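Local coordinates for protein putative fimbriae assembly chaperone (Salmonella typhimurium, PDB 2CO7) that probably acts as a periplasmic chaperone, folding fimbrial subunits and lending them a beta strand until they are assembled into the fimbria, at residues 90-95 / 125-130; 141-146 / 203-208; 155-160 / 181-186; 168-173 / 199-204. All coordinates share one frame; numbering follows the deposited sequence.

Contact 1. Residues 90-95 / 125-130; sequences ETLQWV and CDKLIF. With SO4 (sulfate ion), chain D.
Leu128 O is gripped twice by Gln93, by its backbone N at 2.8 Å and its side-chain NE2 at 2.9 Å, the two donors arriving from opposite faces of the carbonyl plane. A bend at chi2 (75°) folds the Gln93 chain back along its own strand, so that NE2 can reach Leu128 O and make a weak bond to Thr91 O. These bonds belong to an antiparallel ladder in which Thr91–Phe130, Gln93–Leu128 and Val95–Asp126 are the hydrogen-bonded pairs. On the face of Leu92 and Trp94, Lys127 runs alongside the indole, its CG lying over one ring face, 3.8 Å from the centroid of the six-membered ring of Trp94. Leu92 CD1 packs on Lys127 CD at 3.7 Å and on Ile129 CG1. The extended lysine carries NZ to Asn166 OD1, to the backbone of the bound chain of another protein, and to sulfate O2, 2.9 Å from Lys127 NZ. Cys125, disulfide-linked to Cys96, pairs in a parallel ladder with a strand of that other chain, as expected for donor-strand complementation. With its aliphatic stem steadied on Trp94 and Leu92, Lys127 presents a positive end to the interdomain cleft, consistent with the lysine that anchors subunits in PapD-like chaperones.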
loop_
_atom_site.group_PDB
_atom_site.type_symbol
_atom_site.label_atom_id
_atom_site.label_comp_id
_atom_site.label_asym_id
_atom_site.label_seq_id
_atom_site.Cartn_x
_atom_site.Cartn_y
_atom_site.Cartn_z
ATOM N N GLU B 90 11.891 17.835 3.080
ATOM C CA GLU B 90 11.898 16.383 2.801
ATOM C C GLU B 90 11.449 16.047 1.375
ATOM O O GLU B 90 10.737 16.814 0.722
ATOM C CB GLU B 90 10.949 15.660 3.764
ATOM C CG GLU B 90 11.438 15.716 5.225
ATOM C CD GLU B 90 10.635 14.832 6.147
ATOM O OE1 GLU B 90 9.410 14.740 5.963
ATOM O OE2 GLU B 90 11.225 14.253 7.087
ATOM N N THR B 91 11.842 14.856 0.932
ATOM C CA THR B 91 11.473 14.293 -0.352
ATOM C C THR B 91 11.061 12.864 -0.063
ATOM O O THR B 91 11.788 12.127 0.602
ATOM C CB THR B 91 12.642 14.273 -1.375
ATOM O OG1 THR B 91 13.038 15.614 -1.695
ATOM C CG2 THR B 91 12.184 13.580 -2.684
ATOM N N LEU B 92 9.878 12.499 -0.533
ATOM C CA LEU B 92 9.324 11.189 -0.245
ATOM C C LEU B 92 9.583 10.249 -1.413
ATOM O O LEU B 92 9.477 10.655 -2.580
ATOM C CB LEU B 92 7.815 11.301 0.009
ATOM C CG LEU B 92 7.265 9.937 0.469
ATOM C CD1 LEU B 92 6.337 10.048 1.694
ATOM C CD2 LEU B 92 6.595 9.253 -0.671
ATOM N N GLN B 93 9.941 9.014 -1.090
ATOM C CA GLN B 93 10.003 7.909 -2.058
ATOM C C GLN B 93 9.211 6.726 -1.446
ATOM O O GLN B 93 8.746 6.787 -0.289
ATOM C CB GLN B 93 11.479 7.450 -2.213
ATOM C CG GLN B 93 12.423 8.302 -2.954
ATOM C CD GLN B 93 12.901 9.549 -2.226
ATOM O OE1 GLN B 93 13.287 10.473 -2.867
ATOM N NE2 GLN B 93 12.916 9.544 -0.890
ATOM N N TRP B 94 9.113 5.629 -2.198
ATOM C CA TRP B 94 8.530 4.407 -1.700
ATOM C C TRP B 94 9.507 3.266 -1.917
ATOM O O TRP B 94 10.006 3.084 -3.025
ATOM C CB TRP B 94 7.269 4.068 -2.484
ATOM C CG TRP B 94 6.164 5.048 -2.261
ATOM C CD1 TRP B 94 5.900 6.196 -3.003
ATOM C CD2 TRP B 94 5.205 5.015 -1.212
ATOM N NE1 TRP B 94 4.814 6.858 -2.462
ATOM C CE2 TRP B 94 4.376 6.168 -1.362
ATOM C CE3 TRP B 94 4.981 4.149 -0.133
ATOM C CZ2 TRP B 94 3.291 6.434 -0.509
ATOM C CZ3 TRP B 94 3.865 4.407 0.716
ATOM C CH2 TRP B 94 3.071 5.566 0.530
ATOM N N VAL B 95 9.745 2.500 -0.864
ATOM C CA VAL B 95 10.559 1.284 -0.948
ATOM C C VAL B 95 9.554 0.119 -0.911
ATOM O O VAL B 95 8.809 -0.030 0.041
ATOM C CB VAL B 95 11.697 1.241 0.143
ATOM C CG1 VAL B 95 11.169 1.295 1.607
ATOM C CG2 VAL B 95 12.581 0.018 -0.046
ATOM N N CYS B 125 4.777 -1.786 0.307
ATOM C CA CYS B 125 5.568 -0.574 0.103
ATOM C C CYS B 125 5.547 0.335 1.339
ATOM O O CYS B 125 4.457 0.600 1.919
ATOM C CB CYS B 125 5.059 0.182 -1.141
ATOM S SG CYS B 125 5.105 -0.797 -2.692
ATOM N N ASP B 126 6.732 0.808 1.730
ATOM C CA ASP B 126 6.866 1.769 2.849
ATOM C C ASP B 126 7.297 3.105 2.298
ATOM O O ASP B 126 8.081 3.177 1.347
ATOM C CB ASP B 126 8.004 1.368 3.810
ATOM C CG ASP B 126 7.633 0.268 4.794
ATOM O OD1 ASP B 126 8.511 0.026 5.631
ATOM O OD2 ASP B 126 6.534 -0.310 4.768
ATOM N N LYS B 127 6.850 4.181 2.946
ATOM C CA LYS B 127 7.473 5.472 2.695
ATOM C C LYS B 127 8.941 5.449 3.091
ATOM O O LYS B 127 9.307 4.979 4.192
ATOM C CB LYS B 127 6.730 6.593 3.436
ATOM C CG LYS B 127 5.282 6.696 3.013
ATOM C CD LYS B 127 4.495 7.672 3.891
ATOM C CE LYS B 127 3.025 7.684 3.419
ATOM N NZ LYS B 127 2.102 8.340 4.418
ATOM N N LEU B 128 9.758 5.942 2.158
ATOM C CA LEU B 128 11.181 6.166 2.388
ATOM C C LEU B 128 11.371 7.687 2.306
ATOM O O LEU B 128 11.324 8.304 1.215
ATOM C CB LEU B 128 12.018 5.448 1.329
ATOM C CG LEU B 128 13.507 5.808 1.314
ATOM C CD1 LEU B 128 14.125 5.332 2.671
ATOM C CD2 LEU B 128 14.216 5.104 0.144
ATOM N N ILE B 129 11.573 8.287 3.457
ATOM C CA ILE B 129 11.505 9.751 3.561
ATOM C C ILE B 129 12.887 10.299 3.713
ATOM O O ILE B 129 13.558 10.051 4.738
ATOM C CB ILE B 129 10.536 10.241 4.676
ATOM C CG1 ILE B 129 9.114 9.653 4.462
ATOM C CG2 ILE B 129 10.431 11.802 4.713
ATOM C CD1 ILE B 129 8.113 9.836 5.679
ATOM N N PHE B 130 13.290 11.077 2.697
ATOM C CA PHE B 130 14.606 11.678 2.710
ATOM C C PHE B 130 14.611 13.016 3.460
ATOM O O PHE B 130 13.876 13.911 3.086
ATOM C CB PHE B 130 15.151 11.828 1.283
ATOM C CG PHE B 130 16.544 12.362 1.244
ATOM C CD1 PHE B 130 17.632 11.514 1.488
ATOM C CD2 PHE B 130 16.778 13.708 0.948
ATOM C CE1 PHE B 130 18.989 12.035 1.428
ATOM C CE2 PHE B 130 18.083 14.225 0.880
ATOM C CZ PHE B 130 19.191 13.382 1.128
HETATM S S SO4 D . -1.612 8.268 3.617
HETATM O O1 SO4 D . -2.640 7.243 3.874
HETATM O O2 SO4 D . -0.399 7.632 3.121
HETATM O O3 SO4 D . -2.205 9.166 2.629
HETATM O O4 SO4 D . -1.374 9.103 4.808
#

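Contact 2. Residues 141-146 / 203-208; sequences DVAGNL and WRVITD
Ala143 O meets the rim of the Trp203 indole in the plane of the ring, 3.5 Å from both NE1 and CZ2 of Trp203. Leu146 approaches the same indole obliquely: its CD1 lies 3.8 Å from Trp203 NE1, and its CB is 4.2 Å from Trp203 CZ2. Beside this group, Ala143 CB touches Val205 CG1 at 3.9 Å. Thus one short turn of chain meets two residues that point to the same side of a strand, and no hydrogen bond joins the two segments. The turn is set by its own backbone: Asn145 N bonds to Val142 O at 2.9 Å, and Leu146 N bonds weakly to Ala143 O, the carbonyl that also faces the indole. Trp203 CG sits between the backbone N and the carbonyl carbon (chi1 66°), a rotamer that brings the NE1 and CZ2 rim of the ring to the turn. Further out, the indole meets the rings of Trp148 and Phe216, while Leu146 and Val205 both pack on Leu167. The contact lays the connection from helix 139-142 to strand 147-151 against strand 201-205, where strands 167-168 and 216-218 flank it in the hydrophobic interior of the immunoglobulin-like C-terminal domain.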
loop_
_atom_site.group_PDB
_atom_site.type_symbol
_atom_site.label_atom_id
_atom_site.label_comp_id
_atom_site.label_asym_id
_atom_site.label_seq_id
_atom_site.Cartn_x
_atom_site.Cartn_y
_atom_site.Cartn_z
ATOM N N ASP B 141 7.600 17.744 16.294
ATOM C CA ASP B 141 8.082 18.969 16.907
ATOM C C ASP B 141 7.340 20.213 16.431
ATOM O O ASP B 141 7.204 21.155 17.188
ATOM C CB ASP B 141 9.566 19.144 16.622
ATOM C CG ASP B 141 10.432 18.141 17.353
ATOM O OD1 ASP B 141 11.606 17.969 16.917
ATOM O OD2 ASP B 141 9.956 17.544 18.373
ATOM N N VAL B 142 6.905 20.198 15.167
ATOM C CA VAL B 142 6.286 21.368 14.508
ATOM C C VAL B 142 4.867 21.111 14.003
ATOM O O VAL B 142 4.310 21.960 13.281
ATOM C CB VAL B 142 7.188 21.979 13.352
ATOM C CG1 VAL B 142 8.481 22.597 13.940
ATOM C CG2 VAL B 142 7.560 20.946 12.285
ATOM N N ALA B 143 4.277 19.970 14.366
ATOM C CA ALA B 143 2.944 19.572 13.855
ATOM C C ALA B 143 1.802 20.467 14.364
ATOM O O ALA B 143 0.729 20.533 13.738
ATOM C CB ALA B 143 2.650 18.088 14.153
ATOM N N GLY B 144 2.043 21.177 15.470
ATOM C CA GLY B 144 1.126 22.201 15.977
ATOM C C GLY B 144 1.098 23.449 15.101
ATOM O O GLY B 144 0.343 24.393 15.380
ATOM N N ASN B 145 1.916 23.476 14.044
ATOM C CA ASN B 145 1.891 24.615 13.125
ATOM C C ASN B 145 1.023 24.439 11.910
ATOM O O ASN B 145 0.944 25.341 11.081
ATOM C CB ASN B 145 3.289 25.031 12.742
ATOM C CG ASN B 145 4.021 25.631 13.904
ATOM O OD1 ASN B 145 3.410 26.018 14.913
ATOM N ND2 ASN B 145 5.324 25.715 13.786
ATOM N N LEU B 146 0.342 23.294 11.842
ATOM C CA LEU B 146 -0.638 23.040 10.792
ATOM C C LEU B 146 -1.759 24.042 10.948
ATOM O O LEU B 146 -2.133 24.351 12.067
ATOM C CB LEU B 146 -1.188 21.614 10.886
ATOM C CG LEU B 146 -0.138 20.519 10.670
ATOM C CD1 LEU B 146 -0.792 19.174 10.408
ATOM C CD2 LEU B 146 0.784 20.878 9.519
ATOM N N TRP B 203 -5.755 15.914 15.995
ATOM C CA TRP B 203 -5.000 15.003 15.158
ATOM C C TRP B 203 -3.759 14.516 15.855
ATOM O O TRP B 203 -3.348 15.077 16.876
ATOM C CB TRP B 203 -4.613 15.660 13.814
ATOM C CG TRP B 203 -3.632 16.816 13.920
ATOM C CD1 TRP B 203 -2.291 16.780 13.656
ATOM C CD2 TRP B 203 -3.934 18.171 14.293
ATOM N NE1 TRP B 203 -1.738 18.035 13.856
ATOM C CE2 TRP B 203 -2.724 18.907 14.229
ATOM C CE3 TRP B 203 -5.112 18.838 14.656
ATOM C CZ2 TRP B 203 -2.660 20.281 14.544
ATOM C CZ3 TRP B 203 -5.052 20.185 14.969
ATOM C CH2 TRP B 203 -3.820 20.894 14.908
ATOM N N ARG B 204 -3.191 13.456 15.289
ATOM C CA ARG B 204 -1.888 12.951 15.682
ATOM C C ARG B 204 -1.072 12.781 14.399
ATOM O O ARG B 204 -1.619 12.843 13.295
ATOM C CB ARG B 204 -2.017 11.621 16.416
ATOM C CG ARG B 204 -2.727 11.695 17.771
ATOM C CD ARG B 204 -3.116 10.309 18.199
ATOM N NE ARG B 204 -3.997 10.273 19.362
ATOM C CZ ARG B 204 -3.591 10.041 20.609
ATOM N NH1 ARG B 204 -2.301 9.862 20.874
ATOM N NH2 ARG B 204 -4.483 10.017 21.602
ATOM N N VAL B 205 0.230 12.641 14.547
ATOM C CA VAL B 205 1.048 12.284 13.408
ATOM C C VAL B 205 1.689 10.932 13.672
ATOM O O VAL B 205 1.957 10.573 14.794
ATOM C CB VAL B 205 2.120 13.351 13.014
ATOM C CG1 VAL B 205 1.423 14.711 12.611
ATOM C CG2 VAL B 205 3.135 13.556 14.125
ATOM N N ILE B 206 1.917 10.182 12.607
ATOM C CA ILE B 206 2.680 8.959 12.739
ATOM C C ILE B 206 4.153 9.414 12.800
ATOM O O ILE B 206 4.620 10.160 11.919
ATOM C CB ILE B 206 2.444 8.008 11.566
ATOM C CG1 ILE B 206 0.941 7.680 11.409
ATOM C CG2 ILE B 206 3.248 6.687 11.783
ATOM C CD1 ILE B 206 0.674 6.828 10.160
ATOM N N THR B 207 4.843 9.021 13.871
ATOM C CA THR B 207 6.230 9.464 14.109
ATOM C C THR B 207 7.229 8.754 13.202
ATOM O O THR B 207 6.867 7.800 12.491
ATOM C CB THR B 207 6.681 9.247 15.594
ATOM O OG1 THR B 207 7.014 7.856 15.826
ATOM C CG2 THR B 207 5.594 9.716 16.578
ATOM N N ASP B 208 8.494 9.199 13.235
ATOM C CA ASP B 208 9.575 8.511 12.543
ATOM C C ASP B 208 9.733 7.043 12.923
ATOM O O ASP B 208 10.329 6.266 12.169
ATOM C CB ASP B 208 10.904 9.245 12.760
ATOM C CG ASP B 208 10.910 10.654 12.181
ATOM O OD1 ASP B 208 11.613 11.505 12.760
ATOM O OD2 ASP B 208 10.264 10.925 11.144
#

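Contact 3. Residues 155-160 / 181-186; sequences LKVENP and EYVPPF. With SO4 (sulfate ion), chain D.
Asn159 and Val183 bring together the end of strand 154-159 and the loop leading into strand 187-191, two neighbouring strands of one sheet in the immunoglobulin-like C-terminal domain. The polar part rests on Asn159. Its CG stands anti to the backbone N (chi1 176°), which sends the amide across to the loop, where ND2 donates to Pro184 O at 2.9 Å. That bond is bent, with an N-H...O angle of 135°, and ND2 stands above the carbonyl plane of Pro184. The amide has further partners: ND2 also bonds to Phe163 O, and OD1 to Thr161 OG1, so its rotation is fixed from both ends and it joins the loop holding Thr161 and Phe163 to the loop of 181-186. The apolar part is carried by Val183, whose two methyls divide between two partners. CG1 packs 3.7 Å from Asn159 CB, and CG2 meets Val157 CG1 at 3.8 Å. At the other end of the loop's touching part, backbone carbonyls meet carbon. Asn159 O lies 3.1 Å from Phe186 CA, in a CA-H...O contact. Away from the strand, the loop contributes a backbone donor to the sulfate, Tyr182 N bonding to O3 of the ion at 3.0 Å. Phe186 has a positive phi (49°), and its ring comes back toward the strand end, with Phe186 CE1 3.2 Å from Pro160 O.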
loop_
_atom_site.group_PDB
_atom_site.type_symbol
_atom_site.label_atom_id
_atom_site.label_comp_id
_atom_site.label_asym_id
_atom_site.label_seq_id
_atom_site.Cartn_x
_atom_site.Cartn_y
_atom_site.Cartn_z
ATOM N N LEU B 155 -12.671 20.724 4.350
ATOM C CA LEU B 155 -11.729 20.844 5.430
ATOM C C LEU B 155 -10.393 20.937 4.740
ATOM O O LEU B 155 -10.026 20.039 3.999
ATOM C CB LEU B 155 -11.752 19.584 6.295
ATOM C CG LEU B 155 -11.447 19.584 7.811
ATOM C CD1 LEU B 155 -10.548 18.406 8.151
ATOM C CD2 LEU B 155 -10.912 20.898 8.390
ATOM N N LYS B 156 -9.655 22.009 4.996
ATOM C CA LYS B 156 -8.341 22.161 4.395
ATOM C C LYS B 156 -7.328 22.229 5.509
ATOM O O LYS B 156 -7.533 22.929 6.506
ATOM C CB LYS B 156 -8.294 23.423 3.521
ATOM C CG LYS B 156 -6.951 23.710 2.814
ATOM C CD LYS B 156 -7.073 25.049 2.057
ATOM C CE LYS B 156 -5.861 25.351 1.185
ATOM N NZ LYS B 156 -6.055 26.669 0.456
ATOM N N VAL B 157 -6.242 21.500 5.316
ATOM C CA VAL B 157 -5.090 21.515 6.208
ATOM C C VAL B 157 -3.919 22.096 5.430
ATOM O O VAL B 157 -3.669 21.702 4.279
ATOM C CB VAL B 157 -4.760 20.089 6.750
ATOM C CG1 VAL B 157 -4.475 19.135 5.616
ATOM C CG2 VAL B 157 -3.581 20.138 7.730
ATOM N N GLU B 158 -3.230 23.038 6.065
ATOM C CA GLU B 158 -2.131 23.755 5.460
ATOM C C GLU B 158 -0.877 23.428 6.246
ATOM O O GLU B 158 -0.829 23.618 7.455
ATOM C CB GLU B 158 -2.398 25.269 5.454
ATOM C CG GLU B 158 -3.783 25.548 4.863
ATOM C CD GLU B 158 -4.193 26.991 4.867
ATOM O OE1 GLU B 158 -3.634 27.781 5.649
ATOM O OE2 GLU B 158 -5.090 27.312 4.073
ATOM N N ASN B 159 0.133 22.946 5.537
ATOM C CA ASN B 159 1.405 22.550 6.179
ATOM C C ASN B 159 2.537 23.516 5.799
ATOM O O ASN B 159 3.117 23.401 4.731
ATOM C CB ASN B 159 1.741 21.086 5.772
ATOM C CG ASN B 159 3.102 20.619 6.313
ATOM O OD1 ASN B 159 3.634 21.164 7.279
ATOM N ND2 ASN B 159 3.658 19.639 5.677
ATOM N N PRO B 160 2.888 24.458 6.697
ATOM C CA PRO B 160 3.925 25.445 6.350
ATOM C C PRO B 160 5.349 24.949 6.721
ATOM O O PRO B 160 6.296 25.732 6.736
ATOM C CB PRO B 160 3.544 26.634 7.235
ATOM C CG PRO B 160 3.110 25.914 8.550
ATOM C CD PRO B 160 2.353 24.666 8.055
ATOM N N GLU B 181 -5.189 12.584 2.845
ATOM C CA GLU B 181 -3.909 11.999 2.422
ATOM C C GLU B 181 -2.761 12.644 3.213
ATOM O O GLU B 181 -2.949 13.705 3.832
ATOM C CB GLU B 181 -3.704 12.221 0.925
ATOM C CG GLU B 181 -4.662 11.433 0.019
ATOM C CD GLU B 181 -4.725 11.971 -1.416
ATOM O OE1 GLU B 181 -4.285 13.124 -1.666
ATOM O OE2 GLU B 181 -5.253 11.245 -2.291
ATOM N N TYR B 182 -1.579 12.031 3.210
ATOM C CA TYR B 182 -0.408 12.678 3.814
ATOM C C TYR B 182 -0.215 14.050 3.167
ATOM O O TYR B 182 -0.552 14.223 2.006
ATOM C CB TYR B 182 0.842 11.829 3.671
ATOM C CG TYR B 182 1.354 11.602 2.272
ATOM C CD1 TYR B 182 1.076 10.397 1.587
ATOM C CD2 TYR B 182 2.181 12.554 1.657
ATOM C CE1 TYR B 182 1.591 10.173 0.307
ATOM C CE2 TYR B 182 2.705 12.350 0.375
ATOM C CZ TYR B 182 2.432 11.164 -0.281
ATOM O OH TYR B 182 3.008 11.037 -1.529
ATOM N N VAL B 183 0.213 15.017 3.957
ATOM C CA VAL B 183 0.395 16.388 3.502
ATOM C C VAL B 183 1.890 16.653 3.261
ATOM O O VAL B 183 2.681 16.638 4.202
ATOM C CB VAL B 183 -0.140 17.412 4.527
ATOM C CG1 VAL B 183 -0.309 18.741 3.859
ATOM C CG2 VAL B 183 -1.482 16.929 5.118
ATOM N N PRO B 184 2.279 16.873 1.994
ATOM C CA PRO B 184 3.698 17.163 1.728
ATOM C C PRO B 184 4.209 18.464 2.346
ATOM O O PRO B 184 3.412 19.337 2.793
ATOM C CB PRO B 184 3.766 17.170 0.177
ATOM C CG PRO B 184 2.583 16.260 -0.223
ATOM C CD PRO B 184 1.515 16.818 0.737
ATOM N N PRO B 185 5.556 18.646 2.332
ATOM C CA PRO B 185 6.120 19.893 2.800
ATOM C C PRO B 185 5.510 21.117 2.098
ATOM O O PRO B 185 5.221 21.059 0.907
ATOM C CB PRO B 185 7.605 19.759 2.418
ATOM C CG PRO B 185 7.852 18.267 2.472
ATOM C CD PRO B 185 6.579 17.712 1.849
ATOM N N PHE B 186 5.300 22.222 2.827
ATOM C CA PHE B 186 4.881 23.484 2.197
ATOM C C PHE B 186 3.691 23.279 1.236
ATOM O O PHE B 186 3.675 23.758 0.097
ATOM C CB PHE B 186 6.078 24.146 1.485
ATOM C CG PHE B 186 7.298 24.328 2.369
ATOM C CD1 PHE B 186 7.223 25.123 3.517
ATOM C CD2 PHE B 186 8.506 23.720 2.062
ATOM C CE1 PHE B 186 8.349 25.308 4.335
ATOM C CE2 PHE B 186 9.662 23.918 2.887
ATOM C CZ PHE B 186 9.577 24.681 4.010
HETATM S S SO4 D . -1.612 8.268 3.617
HETATM O O1 SO4 D . -2.640 7.243 3.874
HETATM O O2 SO4 D . -0.399 7.632 3.121
HETATM O O3 SO4 D . -2.205 9.166 2.629
HETATM O O4 SO4 D . -1.374 9.103 4.808
#

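Contact 4. Residues 168-173 / 199-204; sequences ASVTVG and GDIEWR
Thr171 turns OG1 into the place between its backbone N and carbonyl carbon (chi1 54°), which lays the hydroxyl 3.5 Å from Glu202 CB; Glu202 runs out extended, side by side with the threonine. A water is hydrogen-bonded to Thr171 OG1; its unusually short approach to Asp200 O is doubtful. Val172 has CG2 beside its backbone N and anti to the carbonyl carbon, 4.0 Å from Ile201 CG1, the two side chains parallel on the other face. Thr171 and Glu202 form a hydrogen-bonded antiparallel pair, with Thr171 N to Glu202 O at 2.8 Å, and Gly173 N bonds to Asp200 O. Ala168 and Arg204 form another such pair, but the register slips by one residue between the two, a beta bulge. Ser169 sits there with a positive phi (53°), at a corner of the chain, with its CB on Arg204 CD at 4.0 Å and its OG bonded to Glu212. Within the bulge, Val170 CG2 rests 3.9 Å from Trp203 CB. Strand 201-205 is thus an inner strand, bordered by 167-168 and 170-172 along one edge and by 216-218 along the other, while Val172 and Ile201 pack on Glu150 of strand 147-151 in the facing sheet.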
loop_
_atom_site.group_PDB
_atom_site.type_symbol
_atom_site.label_atom_id
_atom_site.label_comp_id
_atom_site.label_asym_id
_atom_site.label_seq_id
_atom_site.Cartn_x
_atom_site.Cartn_y
_atom_site.Cartn_z
ATOM N N ALA B 168 -2.695 10.891 11.529
ATOM C CA ALA B 168 -3.536 9.792 11.991
ATOM C C ALA B 168 -4.552 10.311 13.010
ATOM O O ALA B 168 -4.364 11.394 13.597
ATOM C CB ALA B 168 -2.678 8.695 12.586
ATOM N N SER B 169 -5.627 9.545 13.197
ATOM C CA SER B 169 -6.623 9.786 14.262
ATOM C C SER B 169 -7.146 11.226 14.236
ATOM O O SER B 169 -7.316 11.846 15.287
ATOM C CB SER B 169 -6.019 9.453 15.633
ATOM O OG SER B 169 -5.749 8.050 15.779
ATOM N N VAL B 170 -7.364 11.764 13.029
ATOM C CA VAL B 170 -7.982 13.096 12.843
ATOM C C VAL B 170 -9.504 13.137 13.173
ATOM O O VAL B 170 -10.272 12.320 12.663
ATOM C CB VAL B 170 -7.785 13.622 11.382
ATOM C CG1 VAL B 170 -8.336 15.020 11.245
ATOM C CG2 VAL B 170 -6.315 13.592 10.957
ATOM N N THR B 171 -9.937 14.097 13.997
ATOM C CA THR B 171 -11.365 14.299 14.260
ATOM C C THR B 171 -11.779 15.761 14.142
ATOM O O THR B 171 -10.978 16.658 14.391
ATOM C CB THR B 171 -11.806 13.795 15.670
ATOM O OG1 THR B 171 -10.976 14.389 16.690
ATOM C CG2 THR B 171 -11.736 12.264 15.741
ATOM N N VAL B 172 -13.026 15.986 13.743
ATOM C CA VAL B 172 -13.600 17.327 13.665
ATOM C C VAL B 172 -14.874 17.344 14.506
ATOM O O VAL B 172 -15.819 16.603 14.234
ATOM C CB VAL B 172 -13.867 17.762 12.190
ATOM C CG1 VAL B 172 -14.650 19.069 12.136
ATOM C CG2 VAL B 172 -12.530 17.891 11.438
ATOM N N GLY B 173 -14.883 18.189 15.537
ATOM C CA GLY B 173 -15.913 18.137 16.572
ATOM C C GLY B 173 -16.171 16.712 17.043
ATOM O O GLY B 173 -17.324 16.304 17.229
ATOM N N GLY B 199 -16.284 22.148 13.905
ATOM C CA GLY B 199 -15.768 22.382 15.251
ATOM C C GLY B 199 -14.268 22.179 15.374
ATOM O O GLY B 199 -13.524 22.253 14.380
ATOM N N ASP B 200 -13.810 21.917 16.591
ATOM C CA ASP B 200 -12.365 21.832 16.830
ATOM C C ASP B 200 -11.745 20.585 16.200
ATOM O O ASP B 200 -12.365 19.529 16.126
ATOM C CB ASP B 200 -12.054 21.970 18.324
ATOM C CG ASP B 200 -12.516 23.327 18.900
ATOM O OD1 ASP B 200 -12.652 24.319 18.148
ATOM O OD2 ASP B 200 -12.771 23.399 20.116
ATOM N N ILE B 201 -10.524 20.730 15.700
ATOM C CA ILE B 201 -9.860 19.629 15.055
ATOM C C ILE B 201 -8.878 19.045 16.036
ATOM O O ILE B 201 -8.229 19.778 16.788
ATOM C CB ILE B 201 -9.138 20.099 13.784
ATOM C CG1 ILE B 201 -10.143 20.799 12.873
ATOM C CG2 ILE B 201 -8.479 18.920 13.047
ATOM C CD1 ILE B 201 -9.603 22.061 12.266
ATOM N N GLU B 202 -8.785 17.720 16.037
ATOM C CA GLU B 202 -7.765 17.012 16.798
ATOM C C GLU B 202 -7.071 16.042 15.858
ATOM O O GLU B 202 -7.720 15.426 15.015
ATOM C CB GLU B 202 -8.371 16.266 17.996
ATOM C CG GLU B 202 -7.340 15.421 18.772
ATOM C CD GLU B 202 -7.917 14.654 19.964
ATOM O OE1 GLU B 202 -8.922 15.115 20.542
ATOM O OE2 GLU B 202 -7.361 13.581 20.325
ATOM N N TRP B 203 -5.755 15.914 15.995
ATOM C CA TRP B 203 -5.000 15.003 15.158
ATOM C C TRP B 203 -3.759 14.516 15.855
ATOM O O TRP B 203 -3.348 15.077 16.876
ATOM C CB TRP B 203 -4.613 15.660 13.814
ATOM C CG TRP B 203 -3.632 16.816 13.920
ATOM C CD1 TRP B 203 -2.291 16.780 13.656
ATOM C CD2 TRP B 203 -3.934 18.171 14.293
ATOM N NE1 TRP B 203 -1.738 18.035 13.856
ATOM C CE2 TRP B 203 -2.724 18.907 14.229
ATOM C CE3 TRP B 203 -5.112 18.838 14.656
ATOM C CZ2 TRP B 203 -2.660 20.281 14.544
ATOM C CZ3 TRP B 203 -5.052 20.185 14.969
ATOM C CH2 TRP B 203 -3.820 20.894 14.908
ATOM N N ARG B 204 -3.191 13.456 15.289
ATOM C CA ARG B 204 -1.888 12.951 15.682
ATOM C C ARG B 204 -1.072 12.781 14.399
ATOM O O ARG B 204 -1.619 12.843 13.295
ATOM C CB ARG B 204 -2.017 11.621 16.416
ATOM C CG ARG B 204 -2.727 11.695 17.771
ATOM C CD ARG B 204 -3.116 10.309 18.199
ATOM N NE ARG B 204 -3.997 10.273 19.362
ATOM C CZ ARG B 204 -3.591 10.041 20.609
ATOM N NH1 ARG B 204 -2.301 9.862 20.874
ATOM N NH2 ARG B 204 -4.483 10.017 21.602
HETATM O O HOH W 1 -12.168 17.183 17.090
#

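Contact 1 belongs to the N-terminal domain and contacts 2, 3 and 4 to the C-terminal one, yet contacts 1 and 3 meet across the cleft between them. Lys127 NZ lies 3.6 Å from Tyr182 CD1, and both contacts bind the same sulfate, probably from the crystallisation liquor; their centres are about 17 Å apart. Within the C-terminal domain, contacts 2 and 4 share Trp203 and Arg204 on strand 201-205, with centres about 12 Å apart. Contact 3 packs against each: Leu146 CD1 is 4.0 Å from Val157 CG2, and Leu155 CD1 is 3.9 Å from Val172 CG2. Contact 4 stays about 9 Å, at nearest atoms, from contact 1.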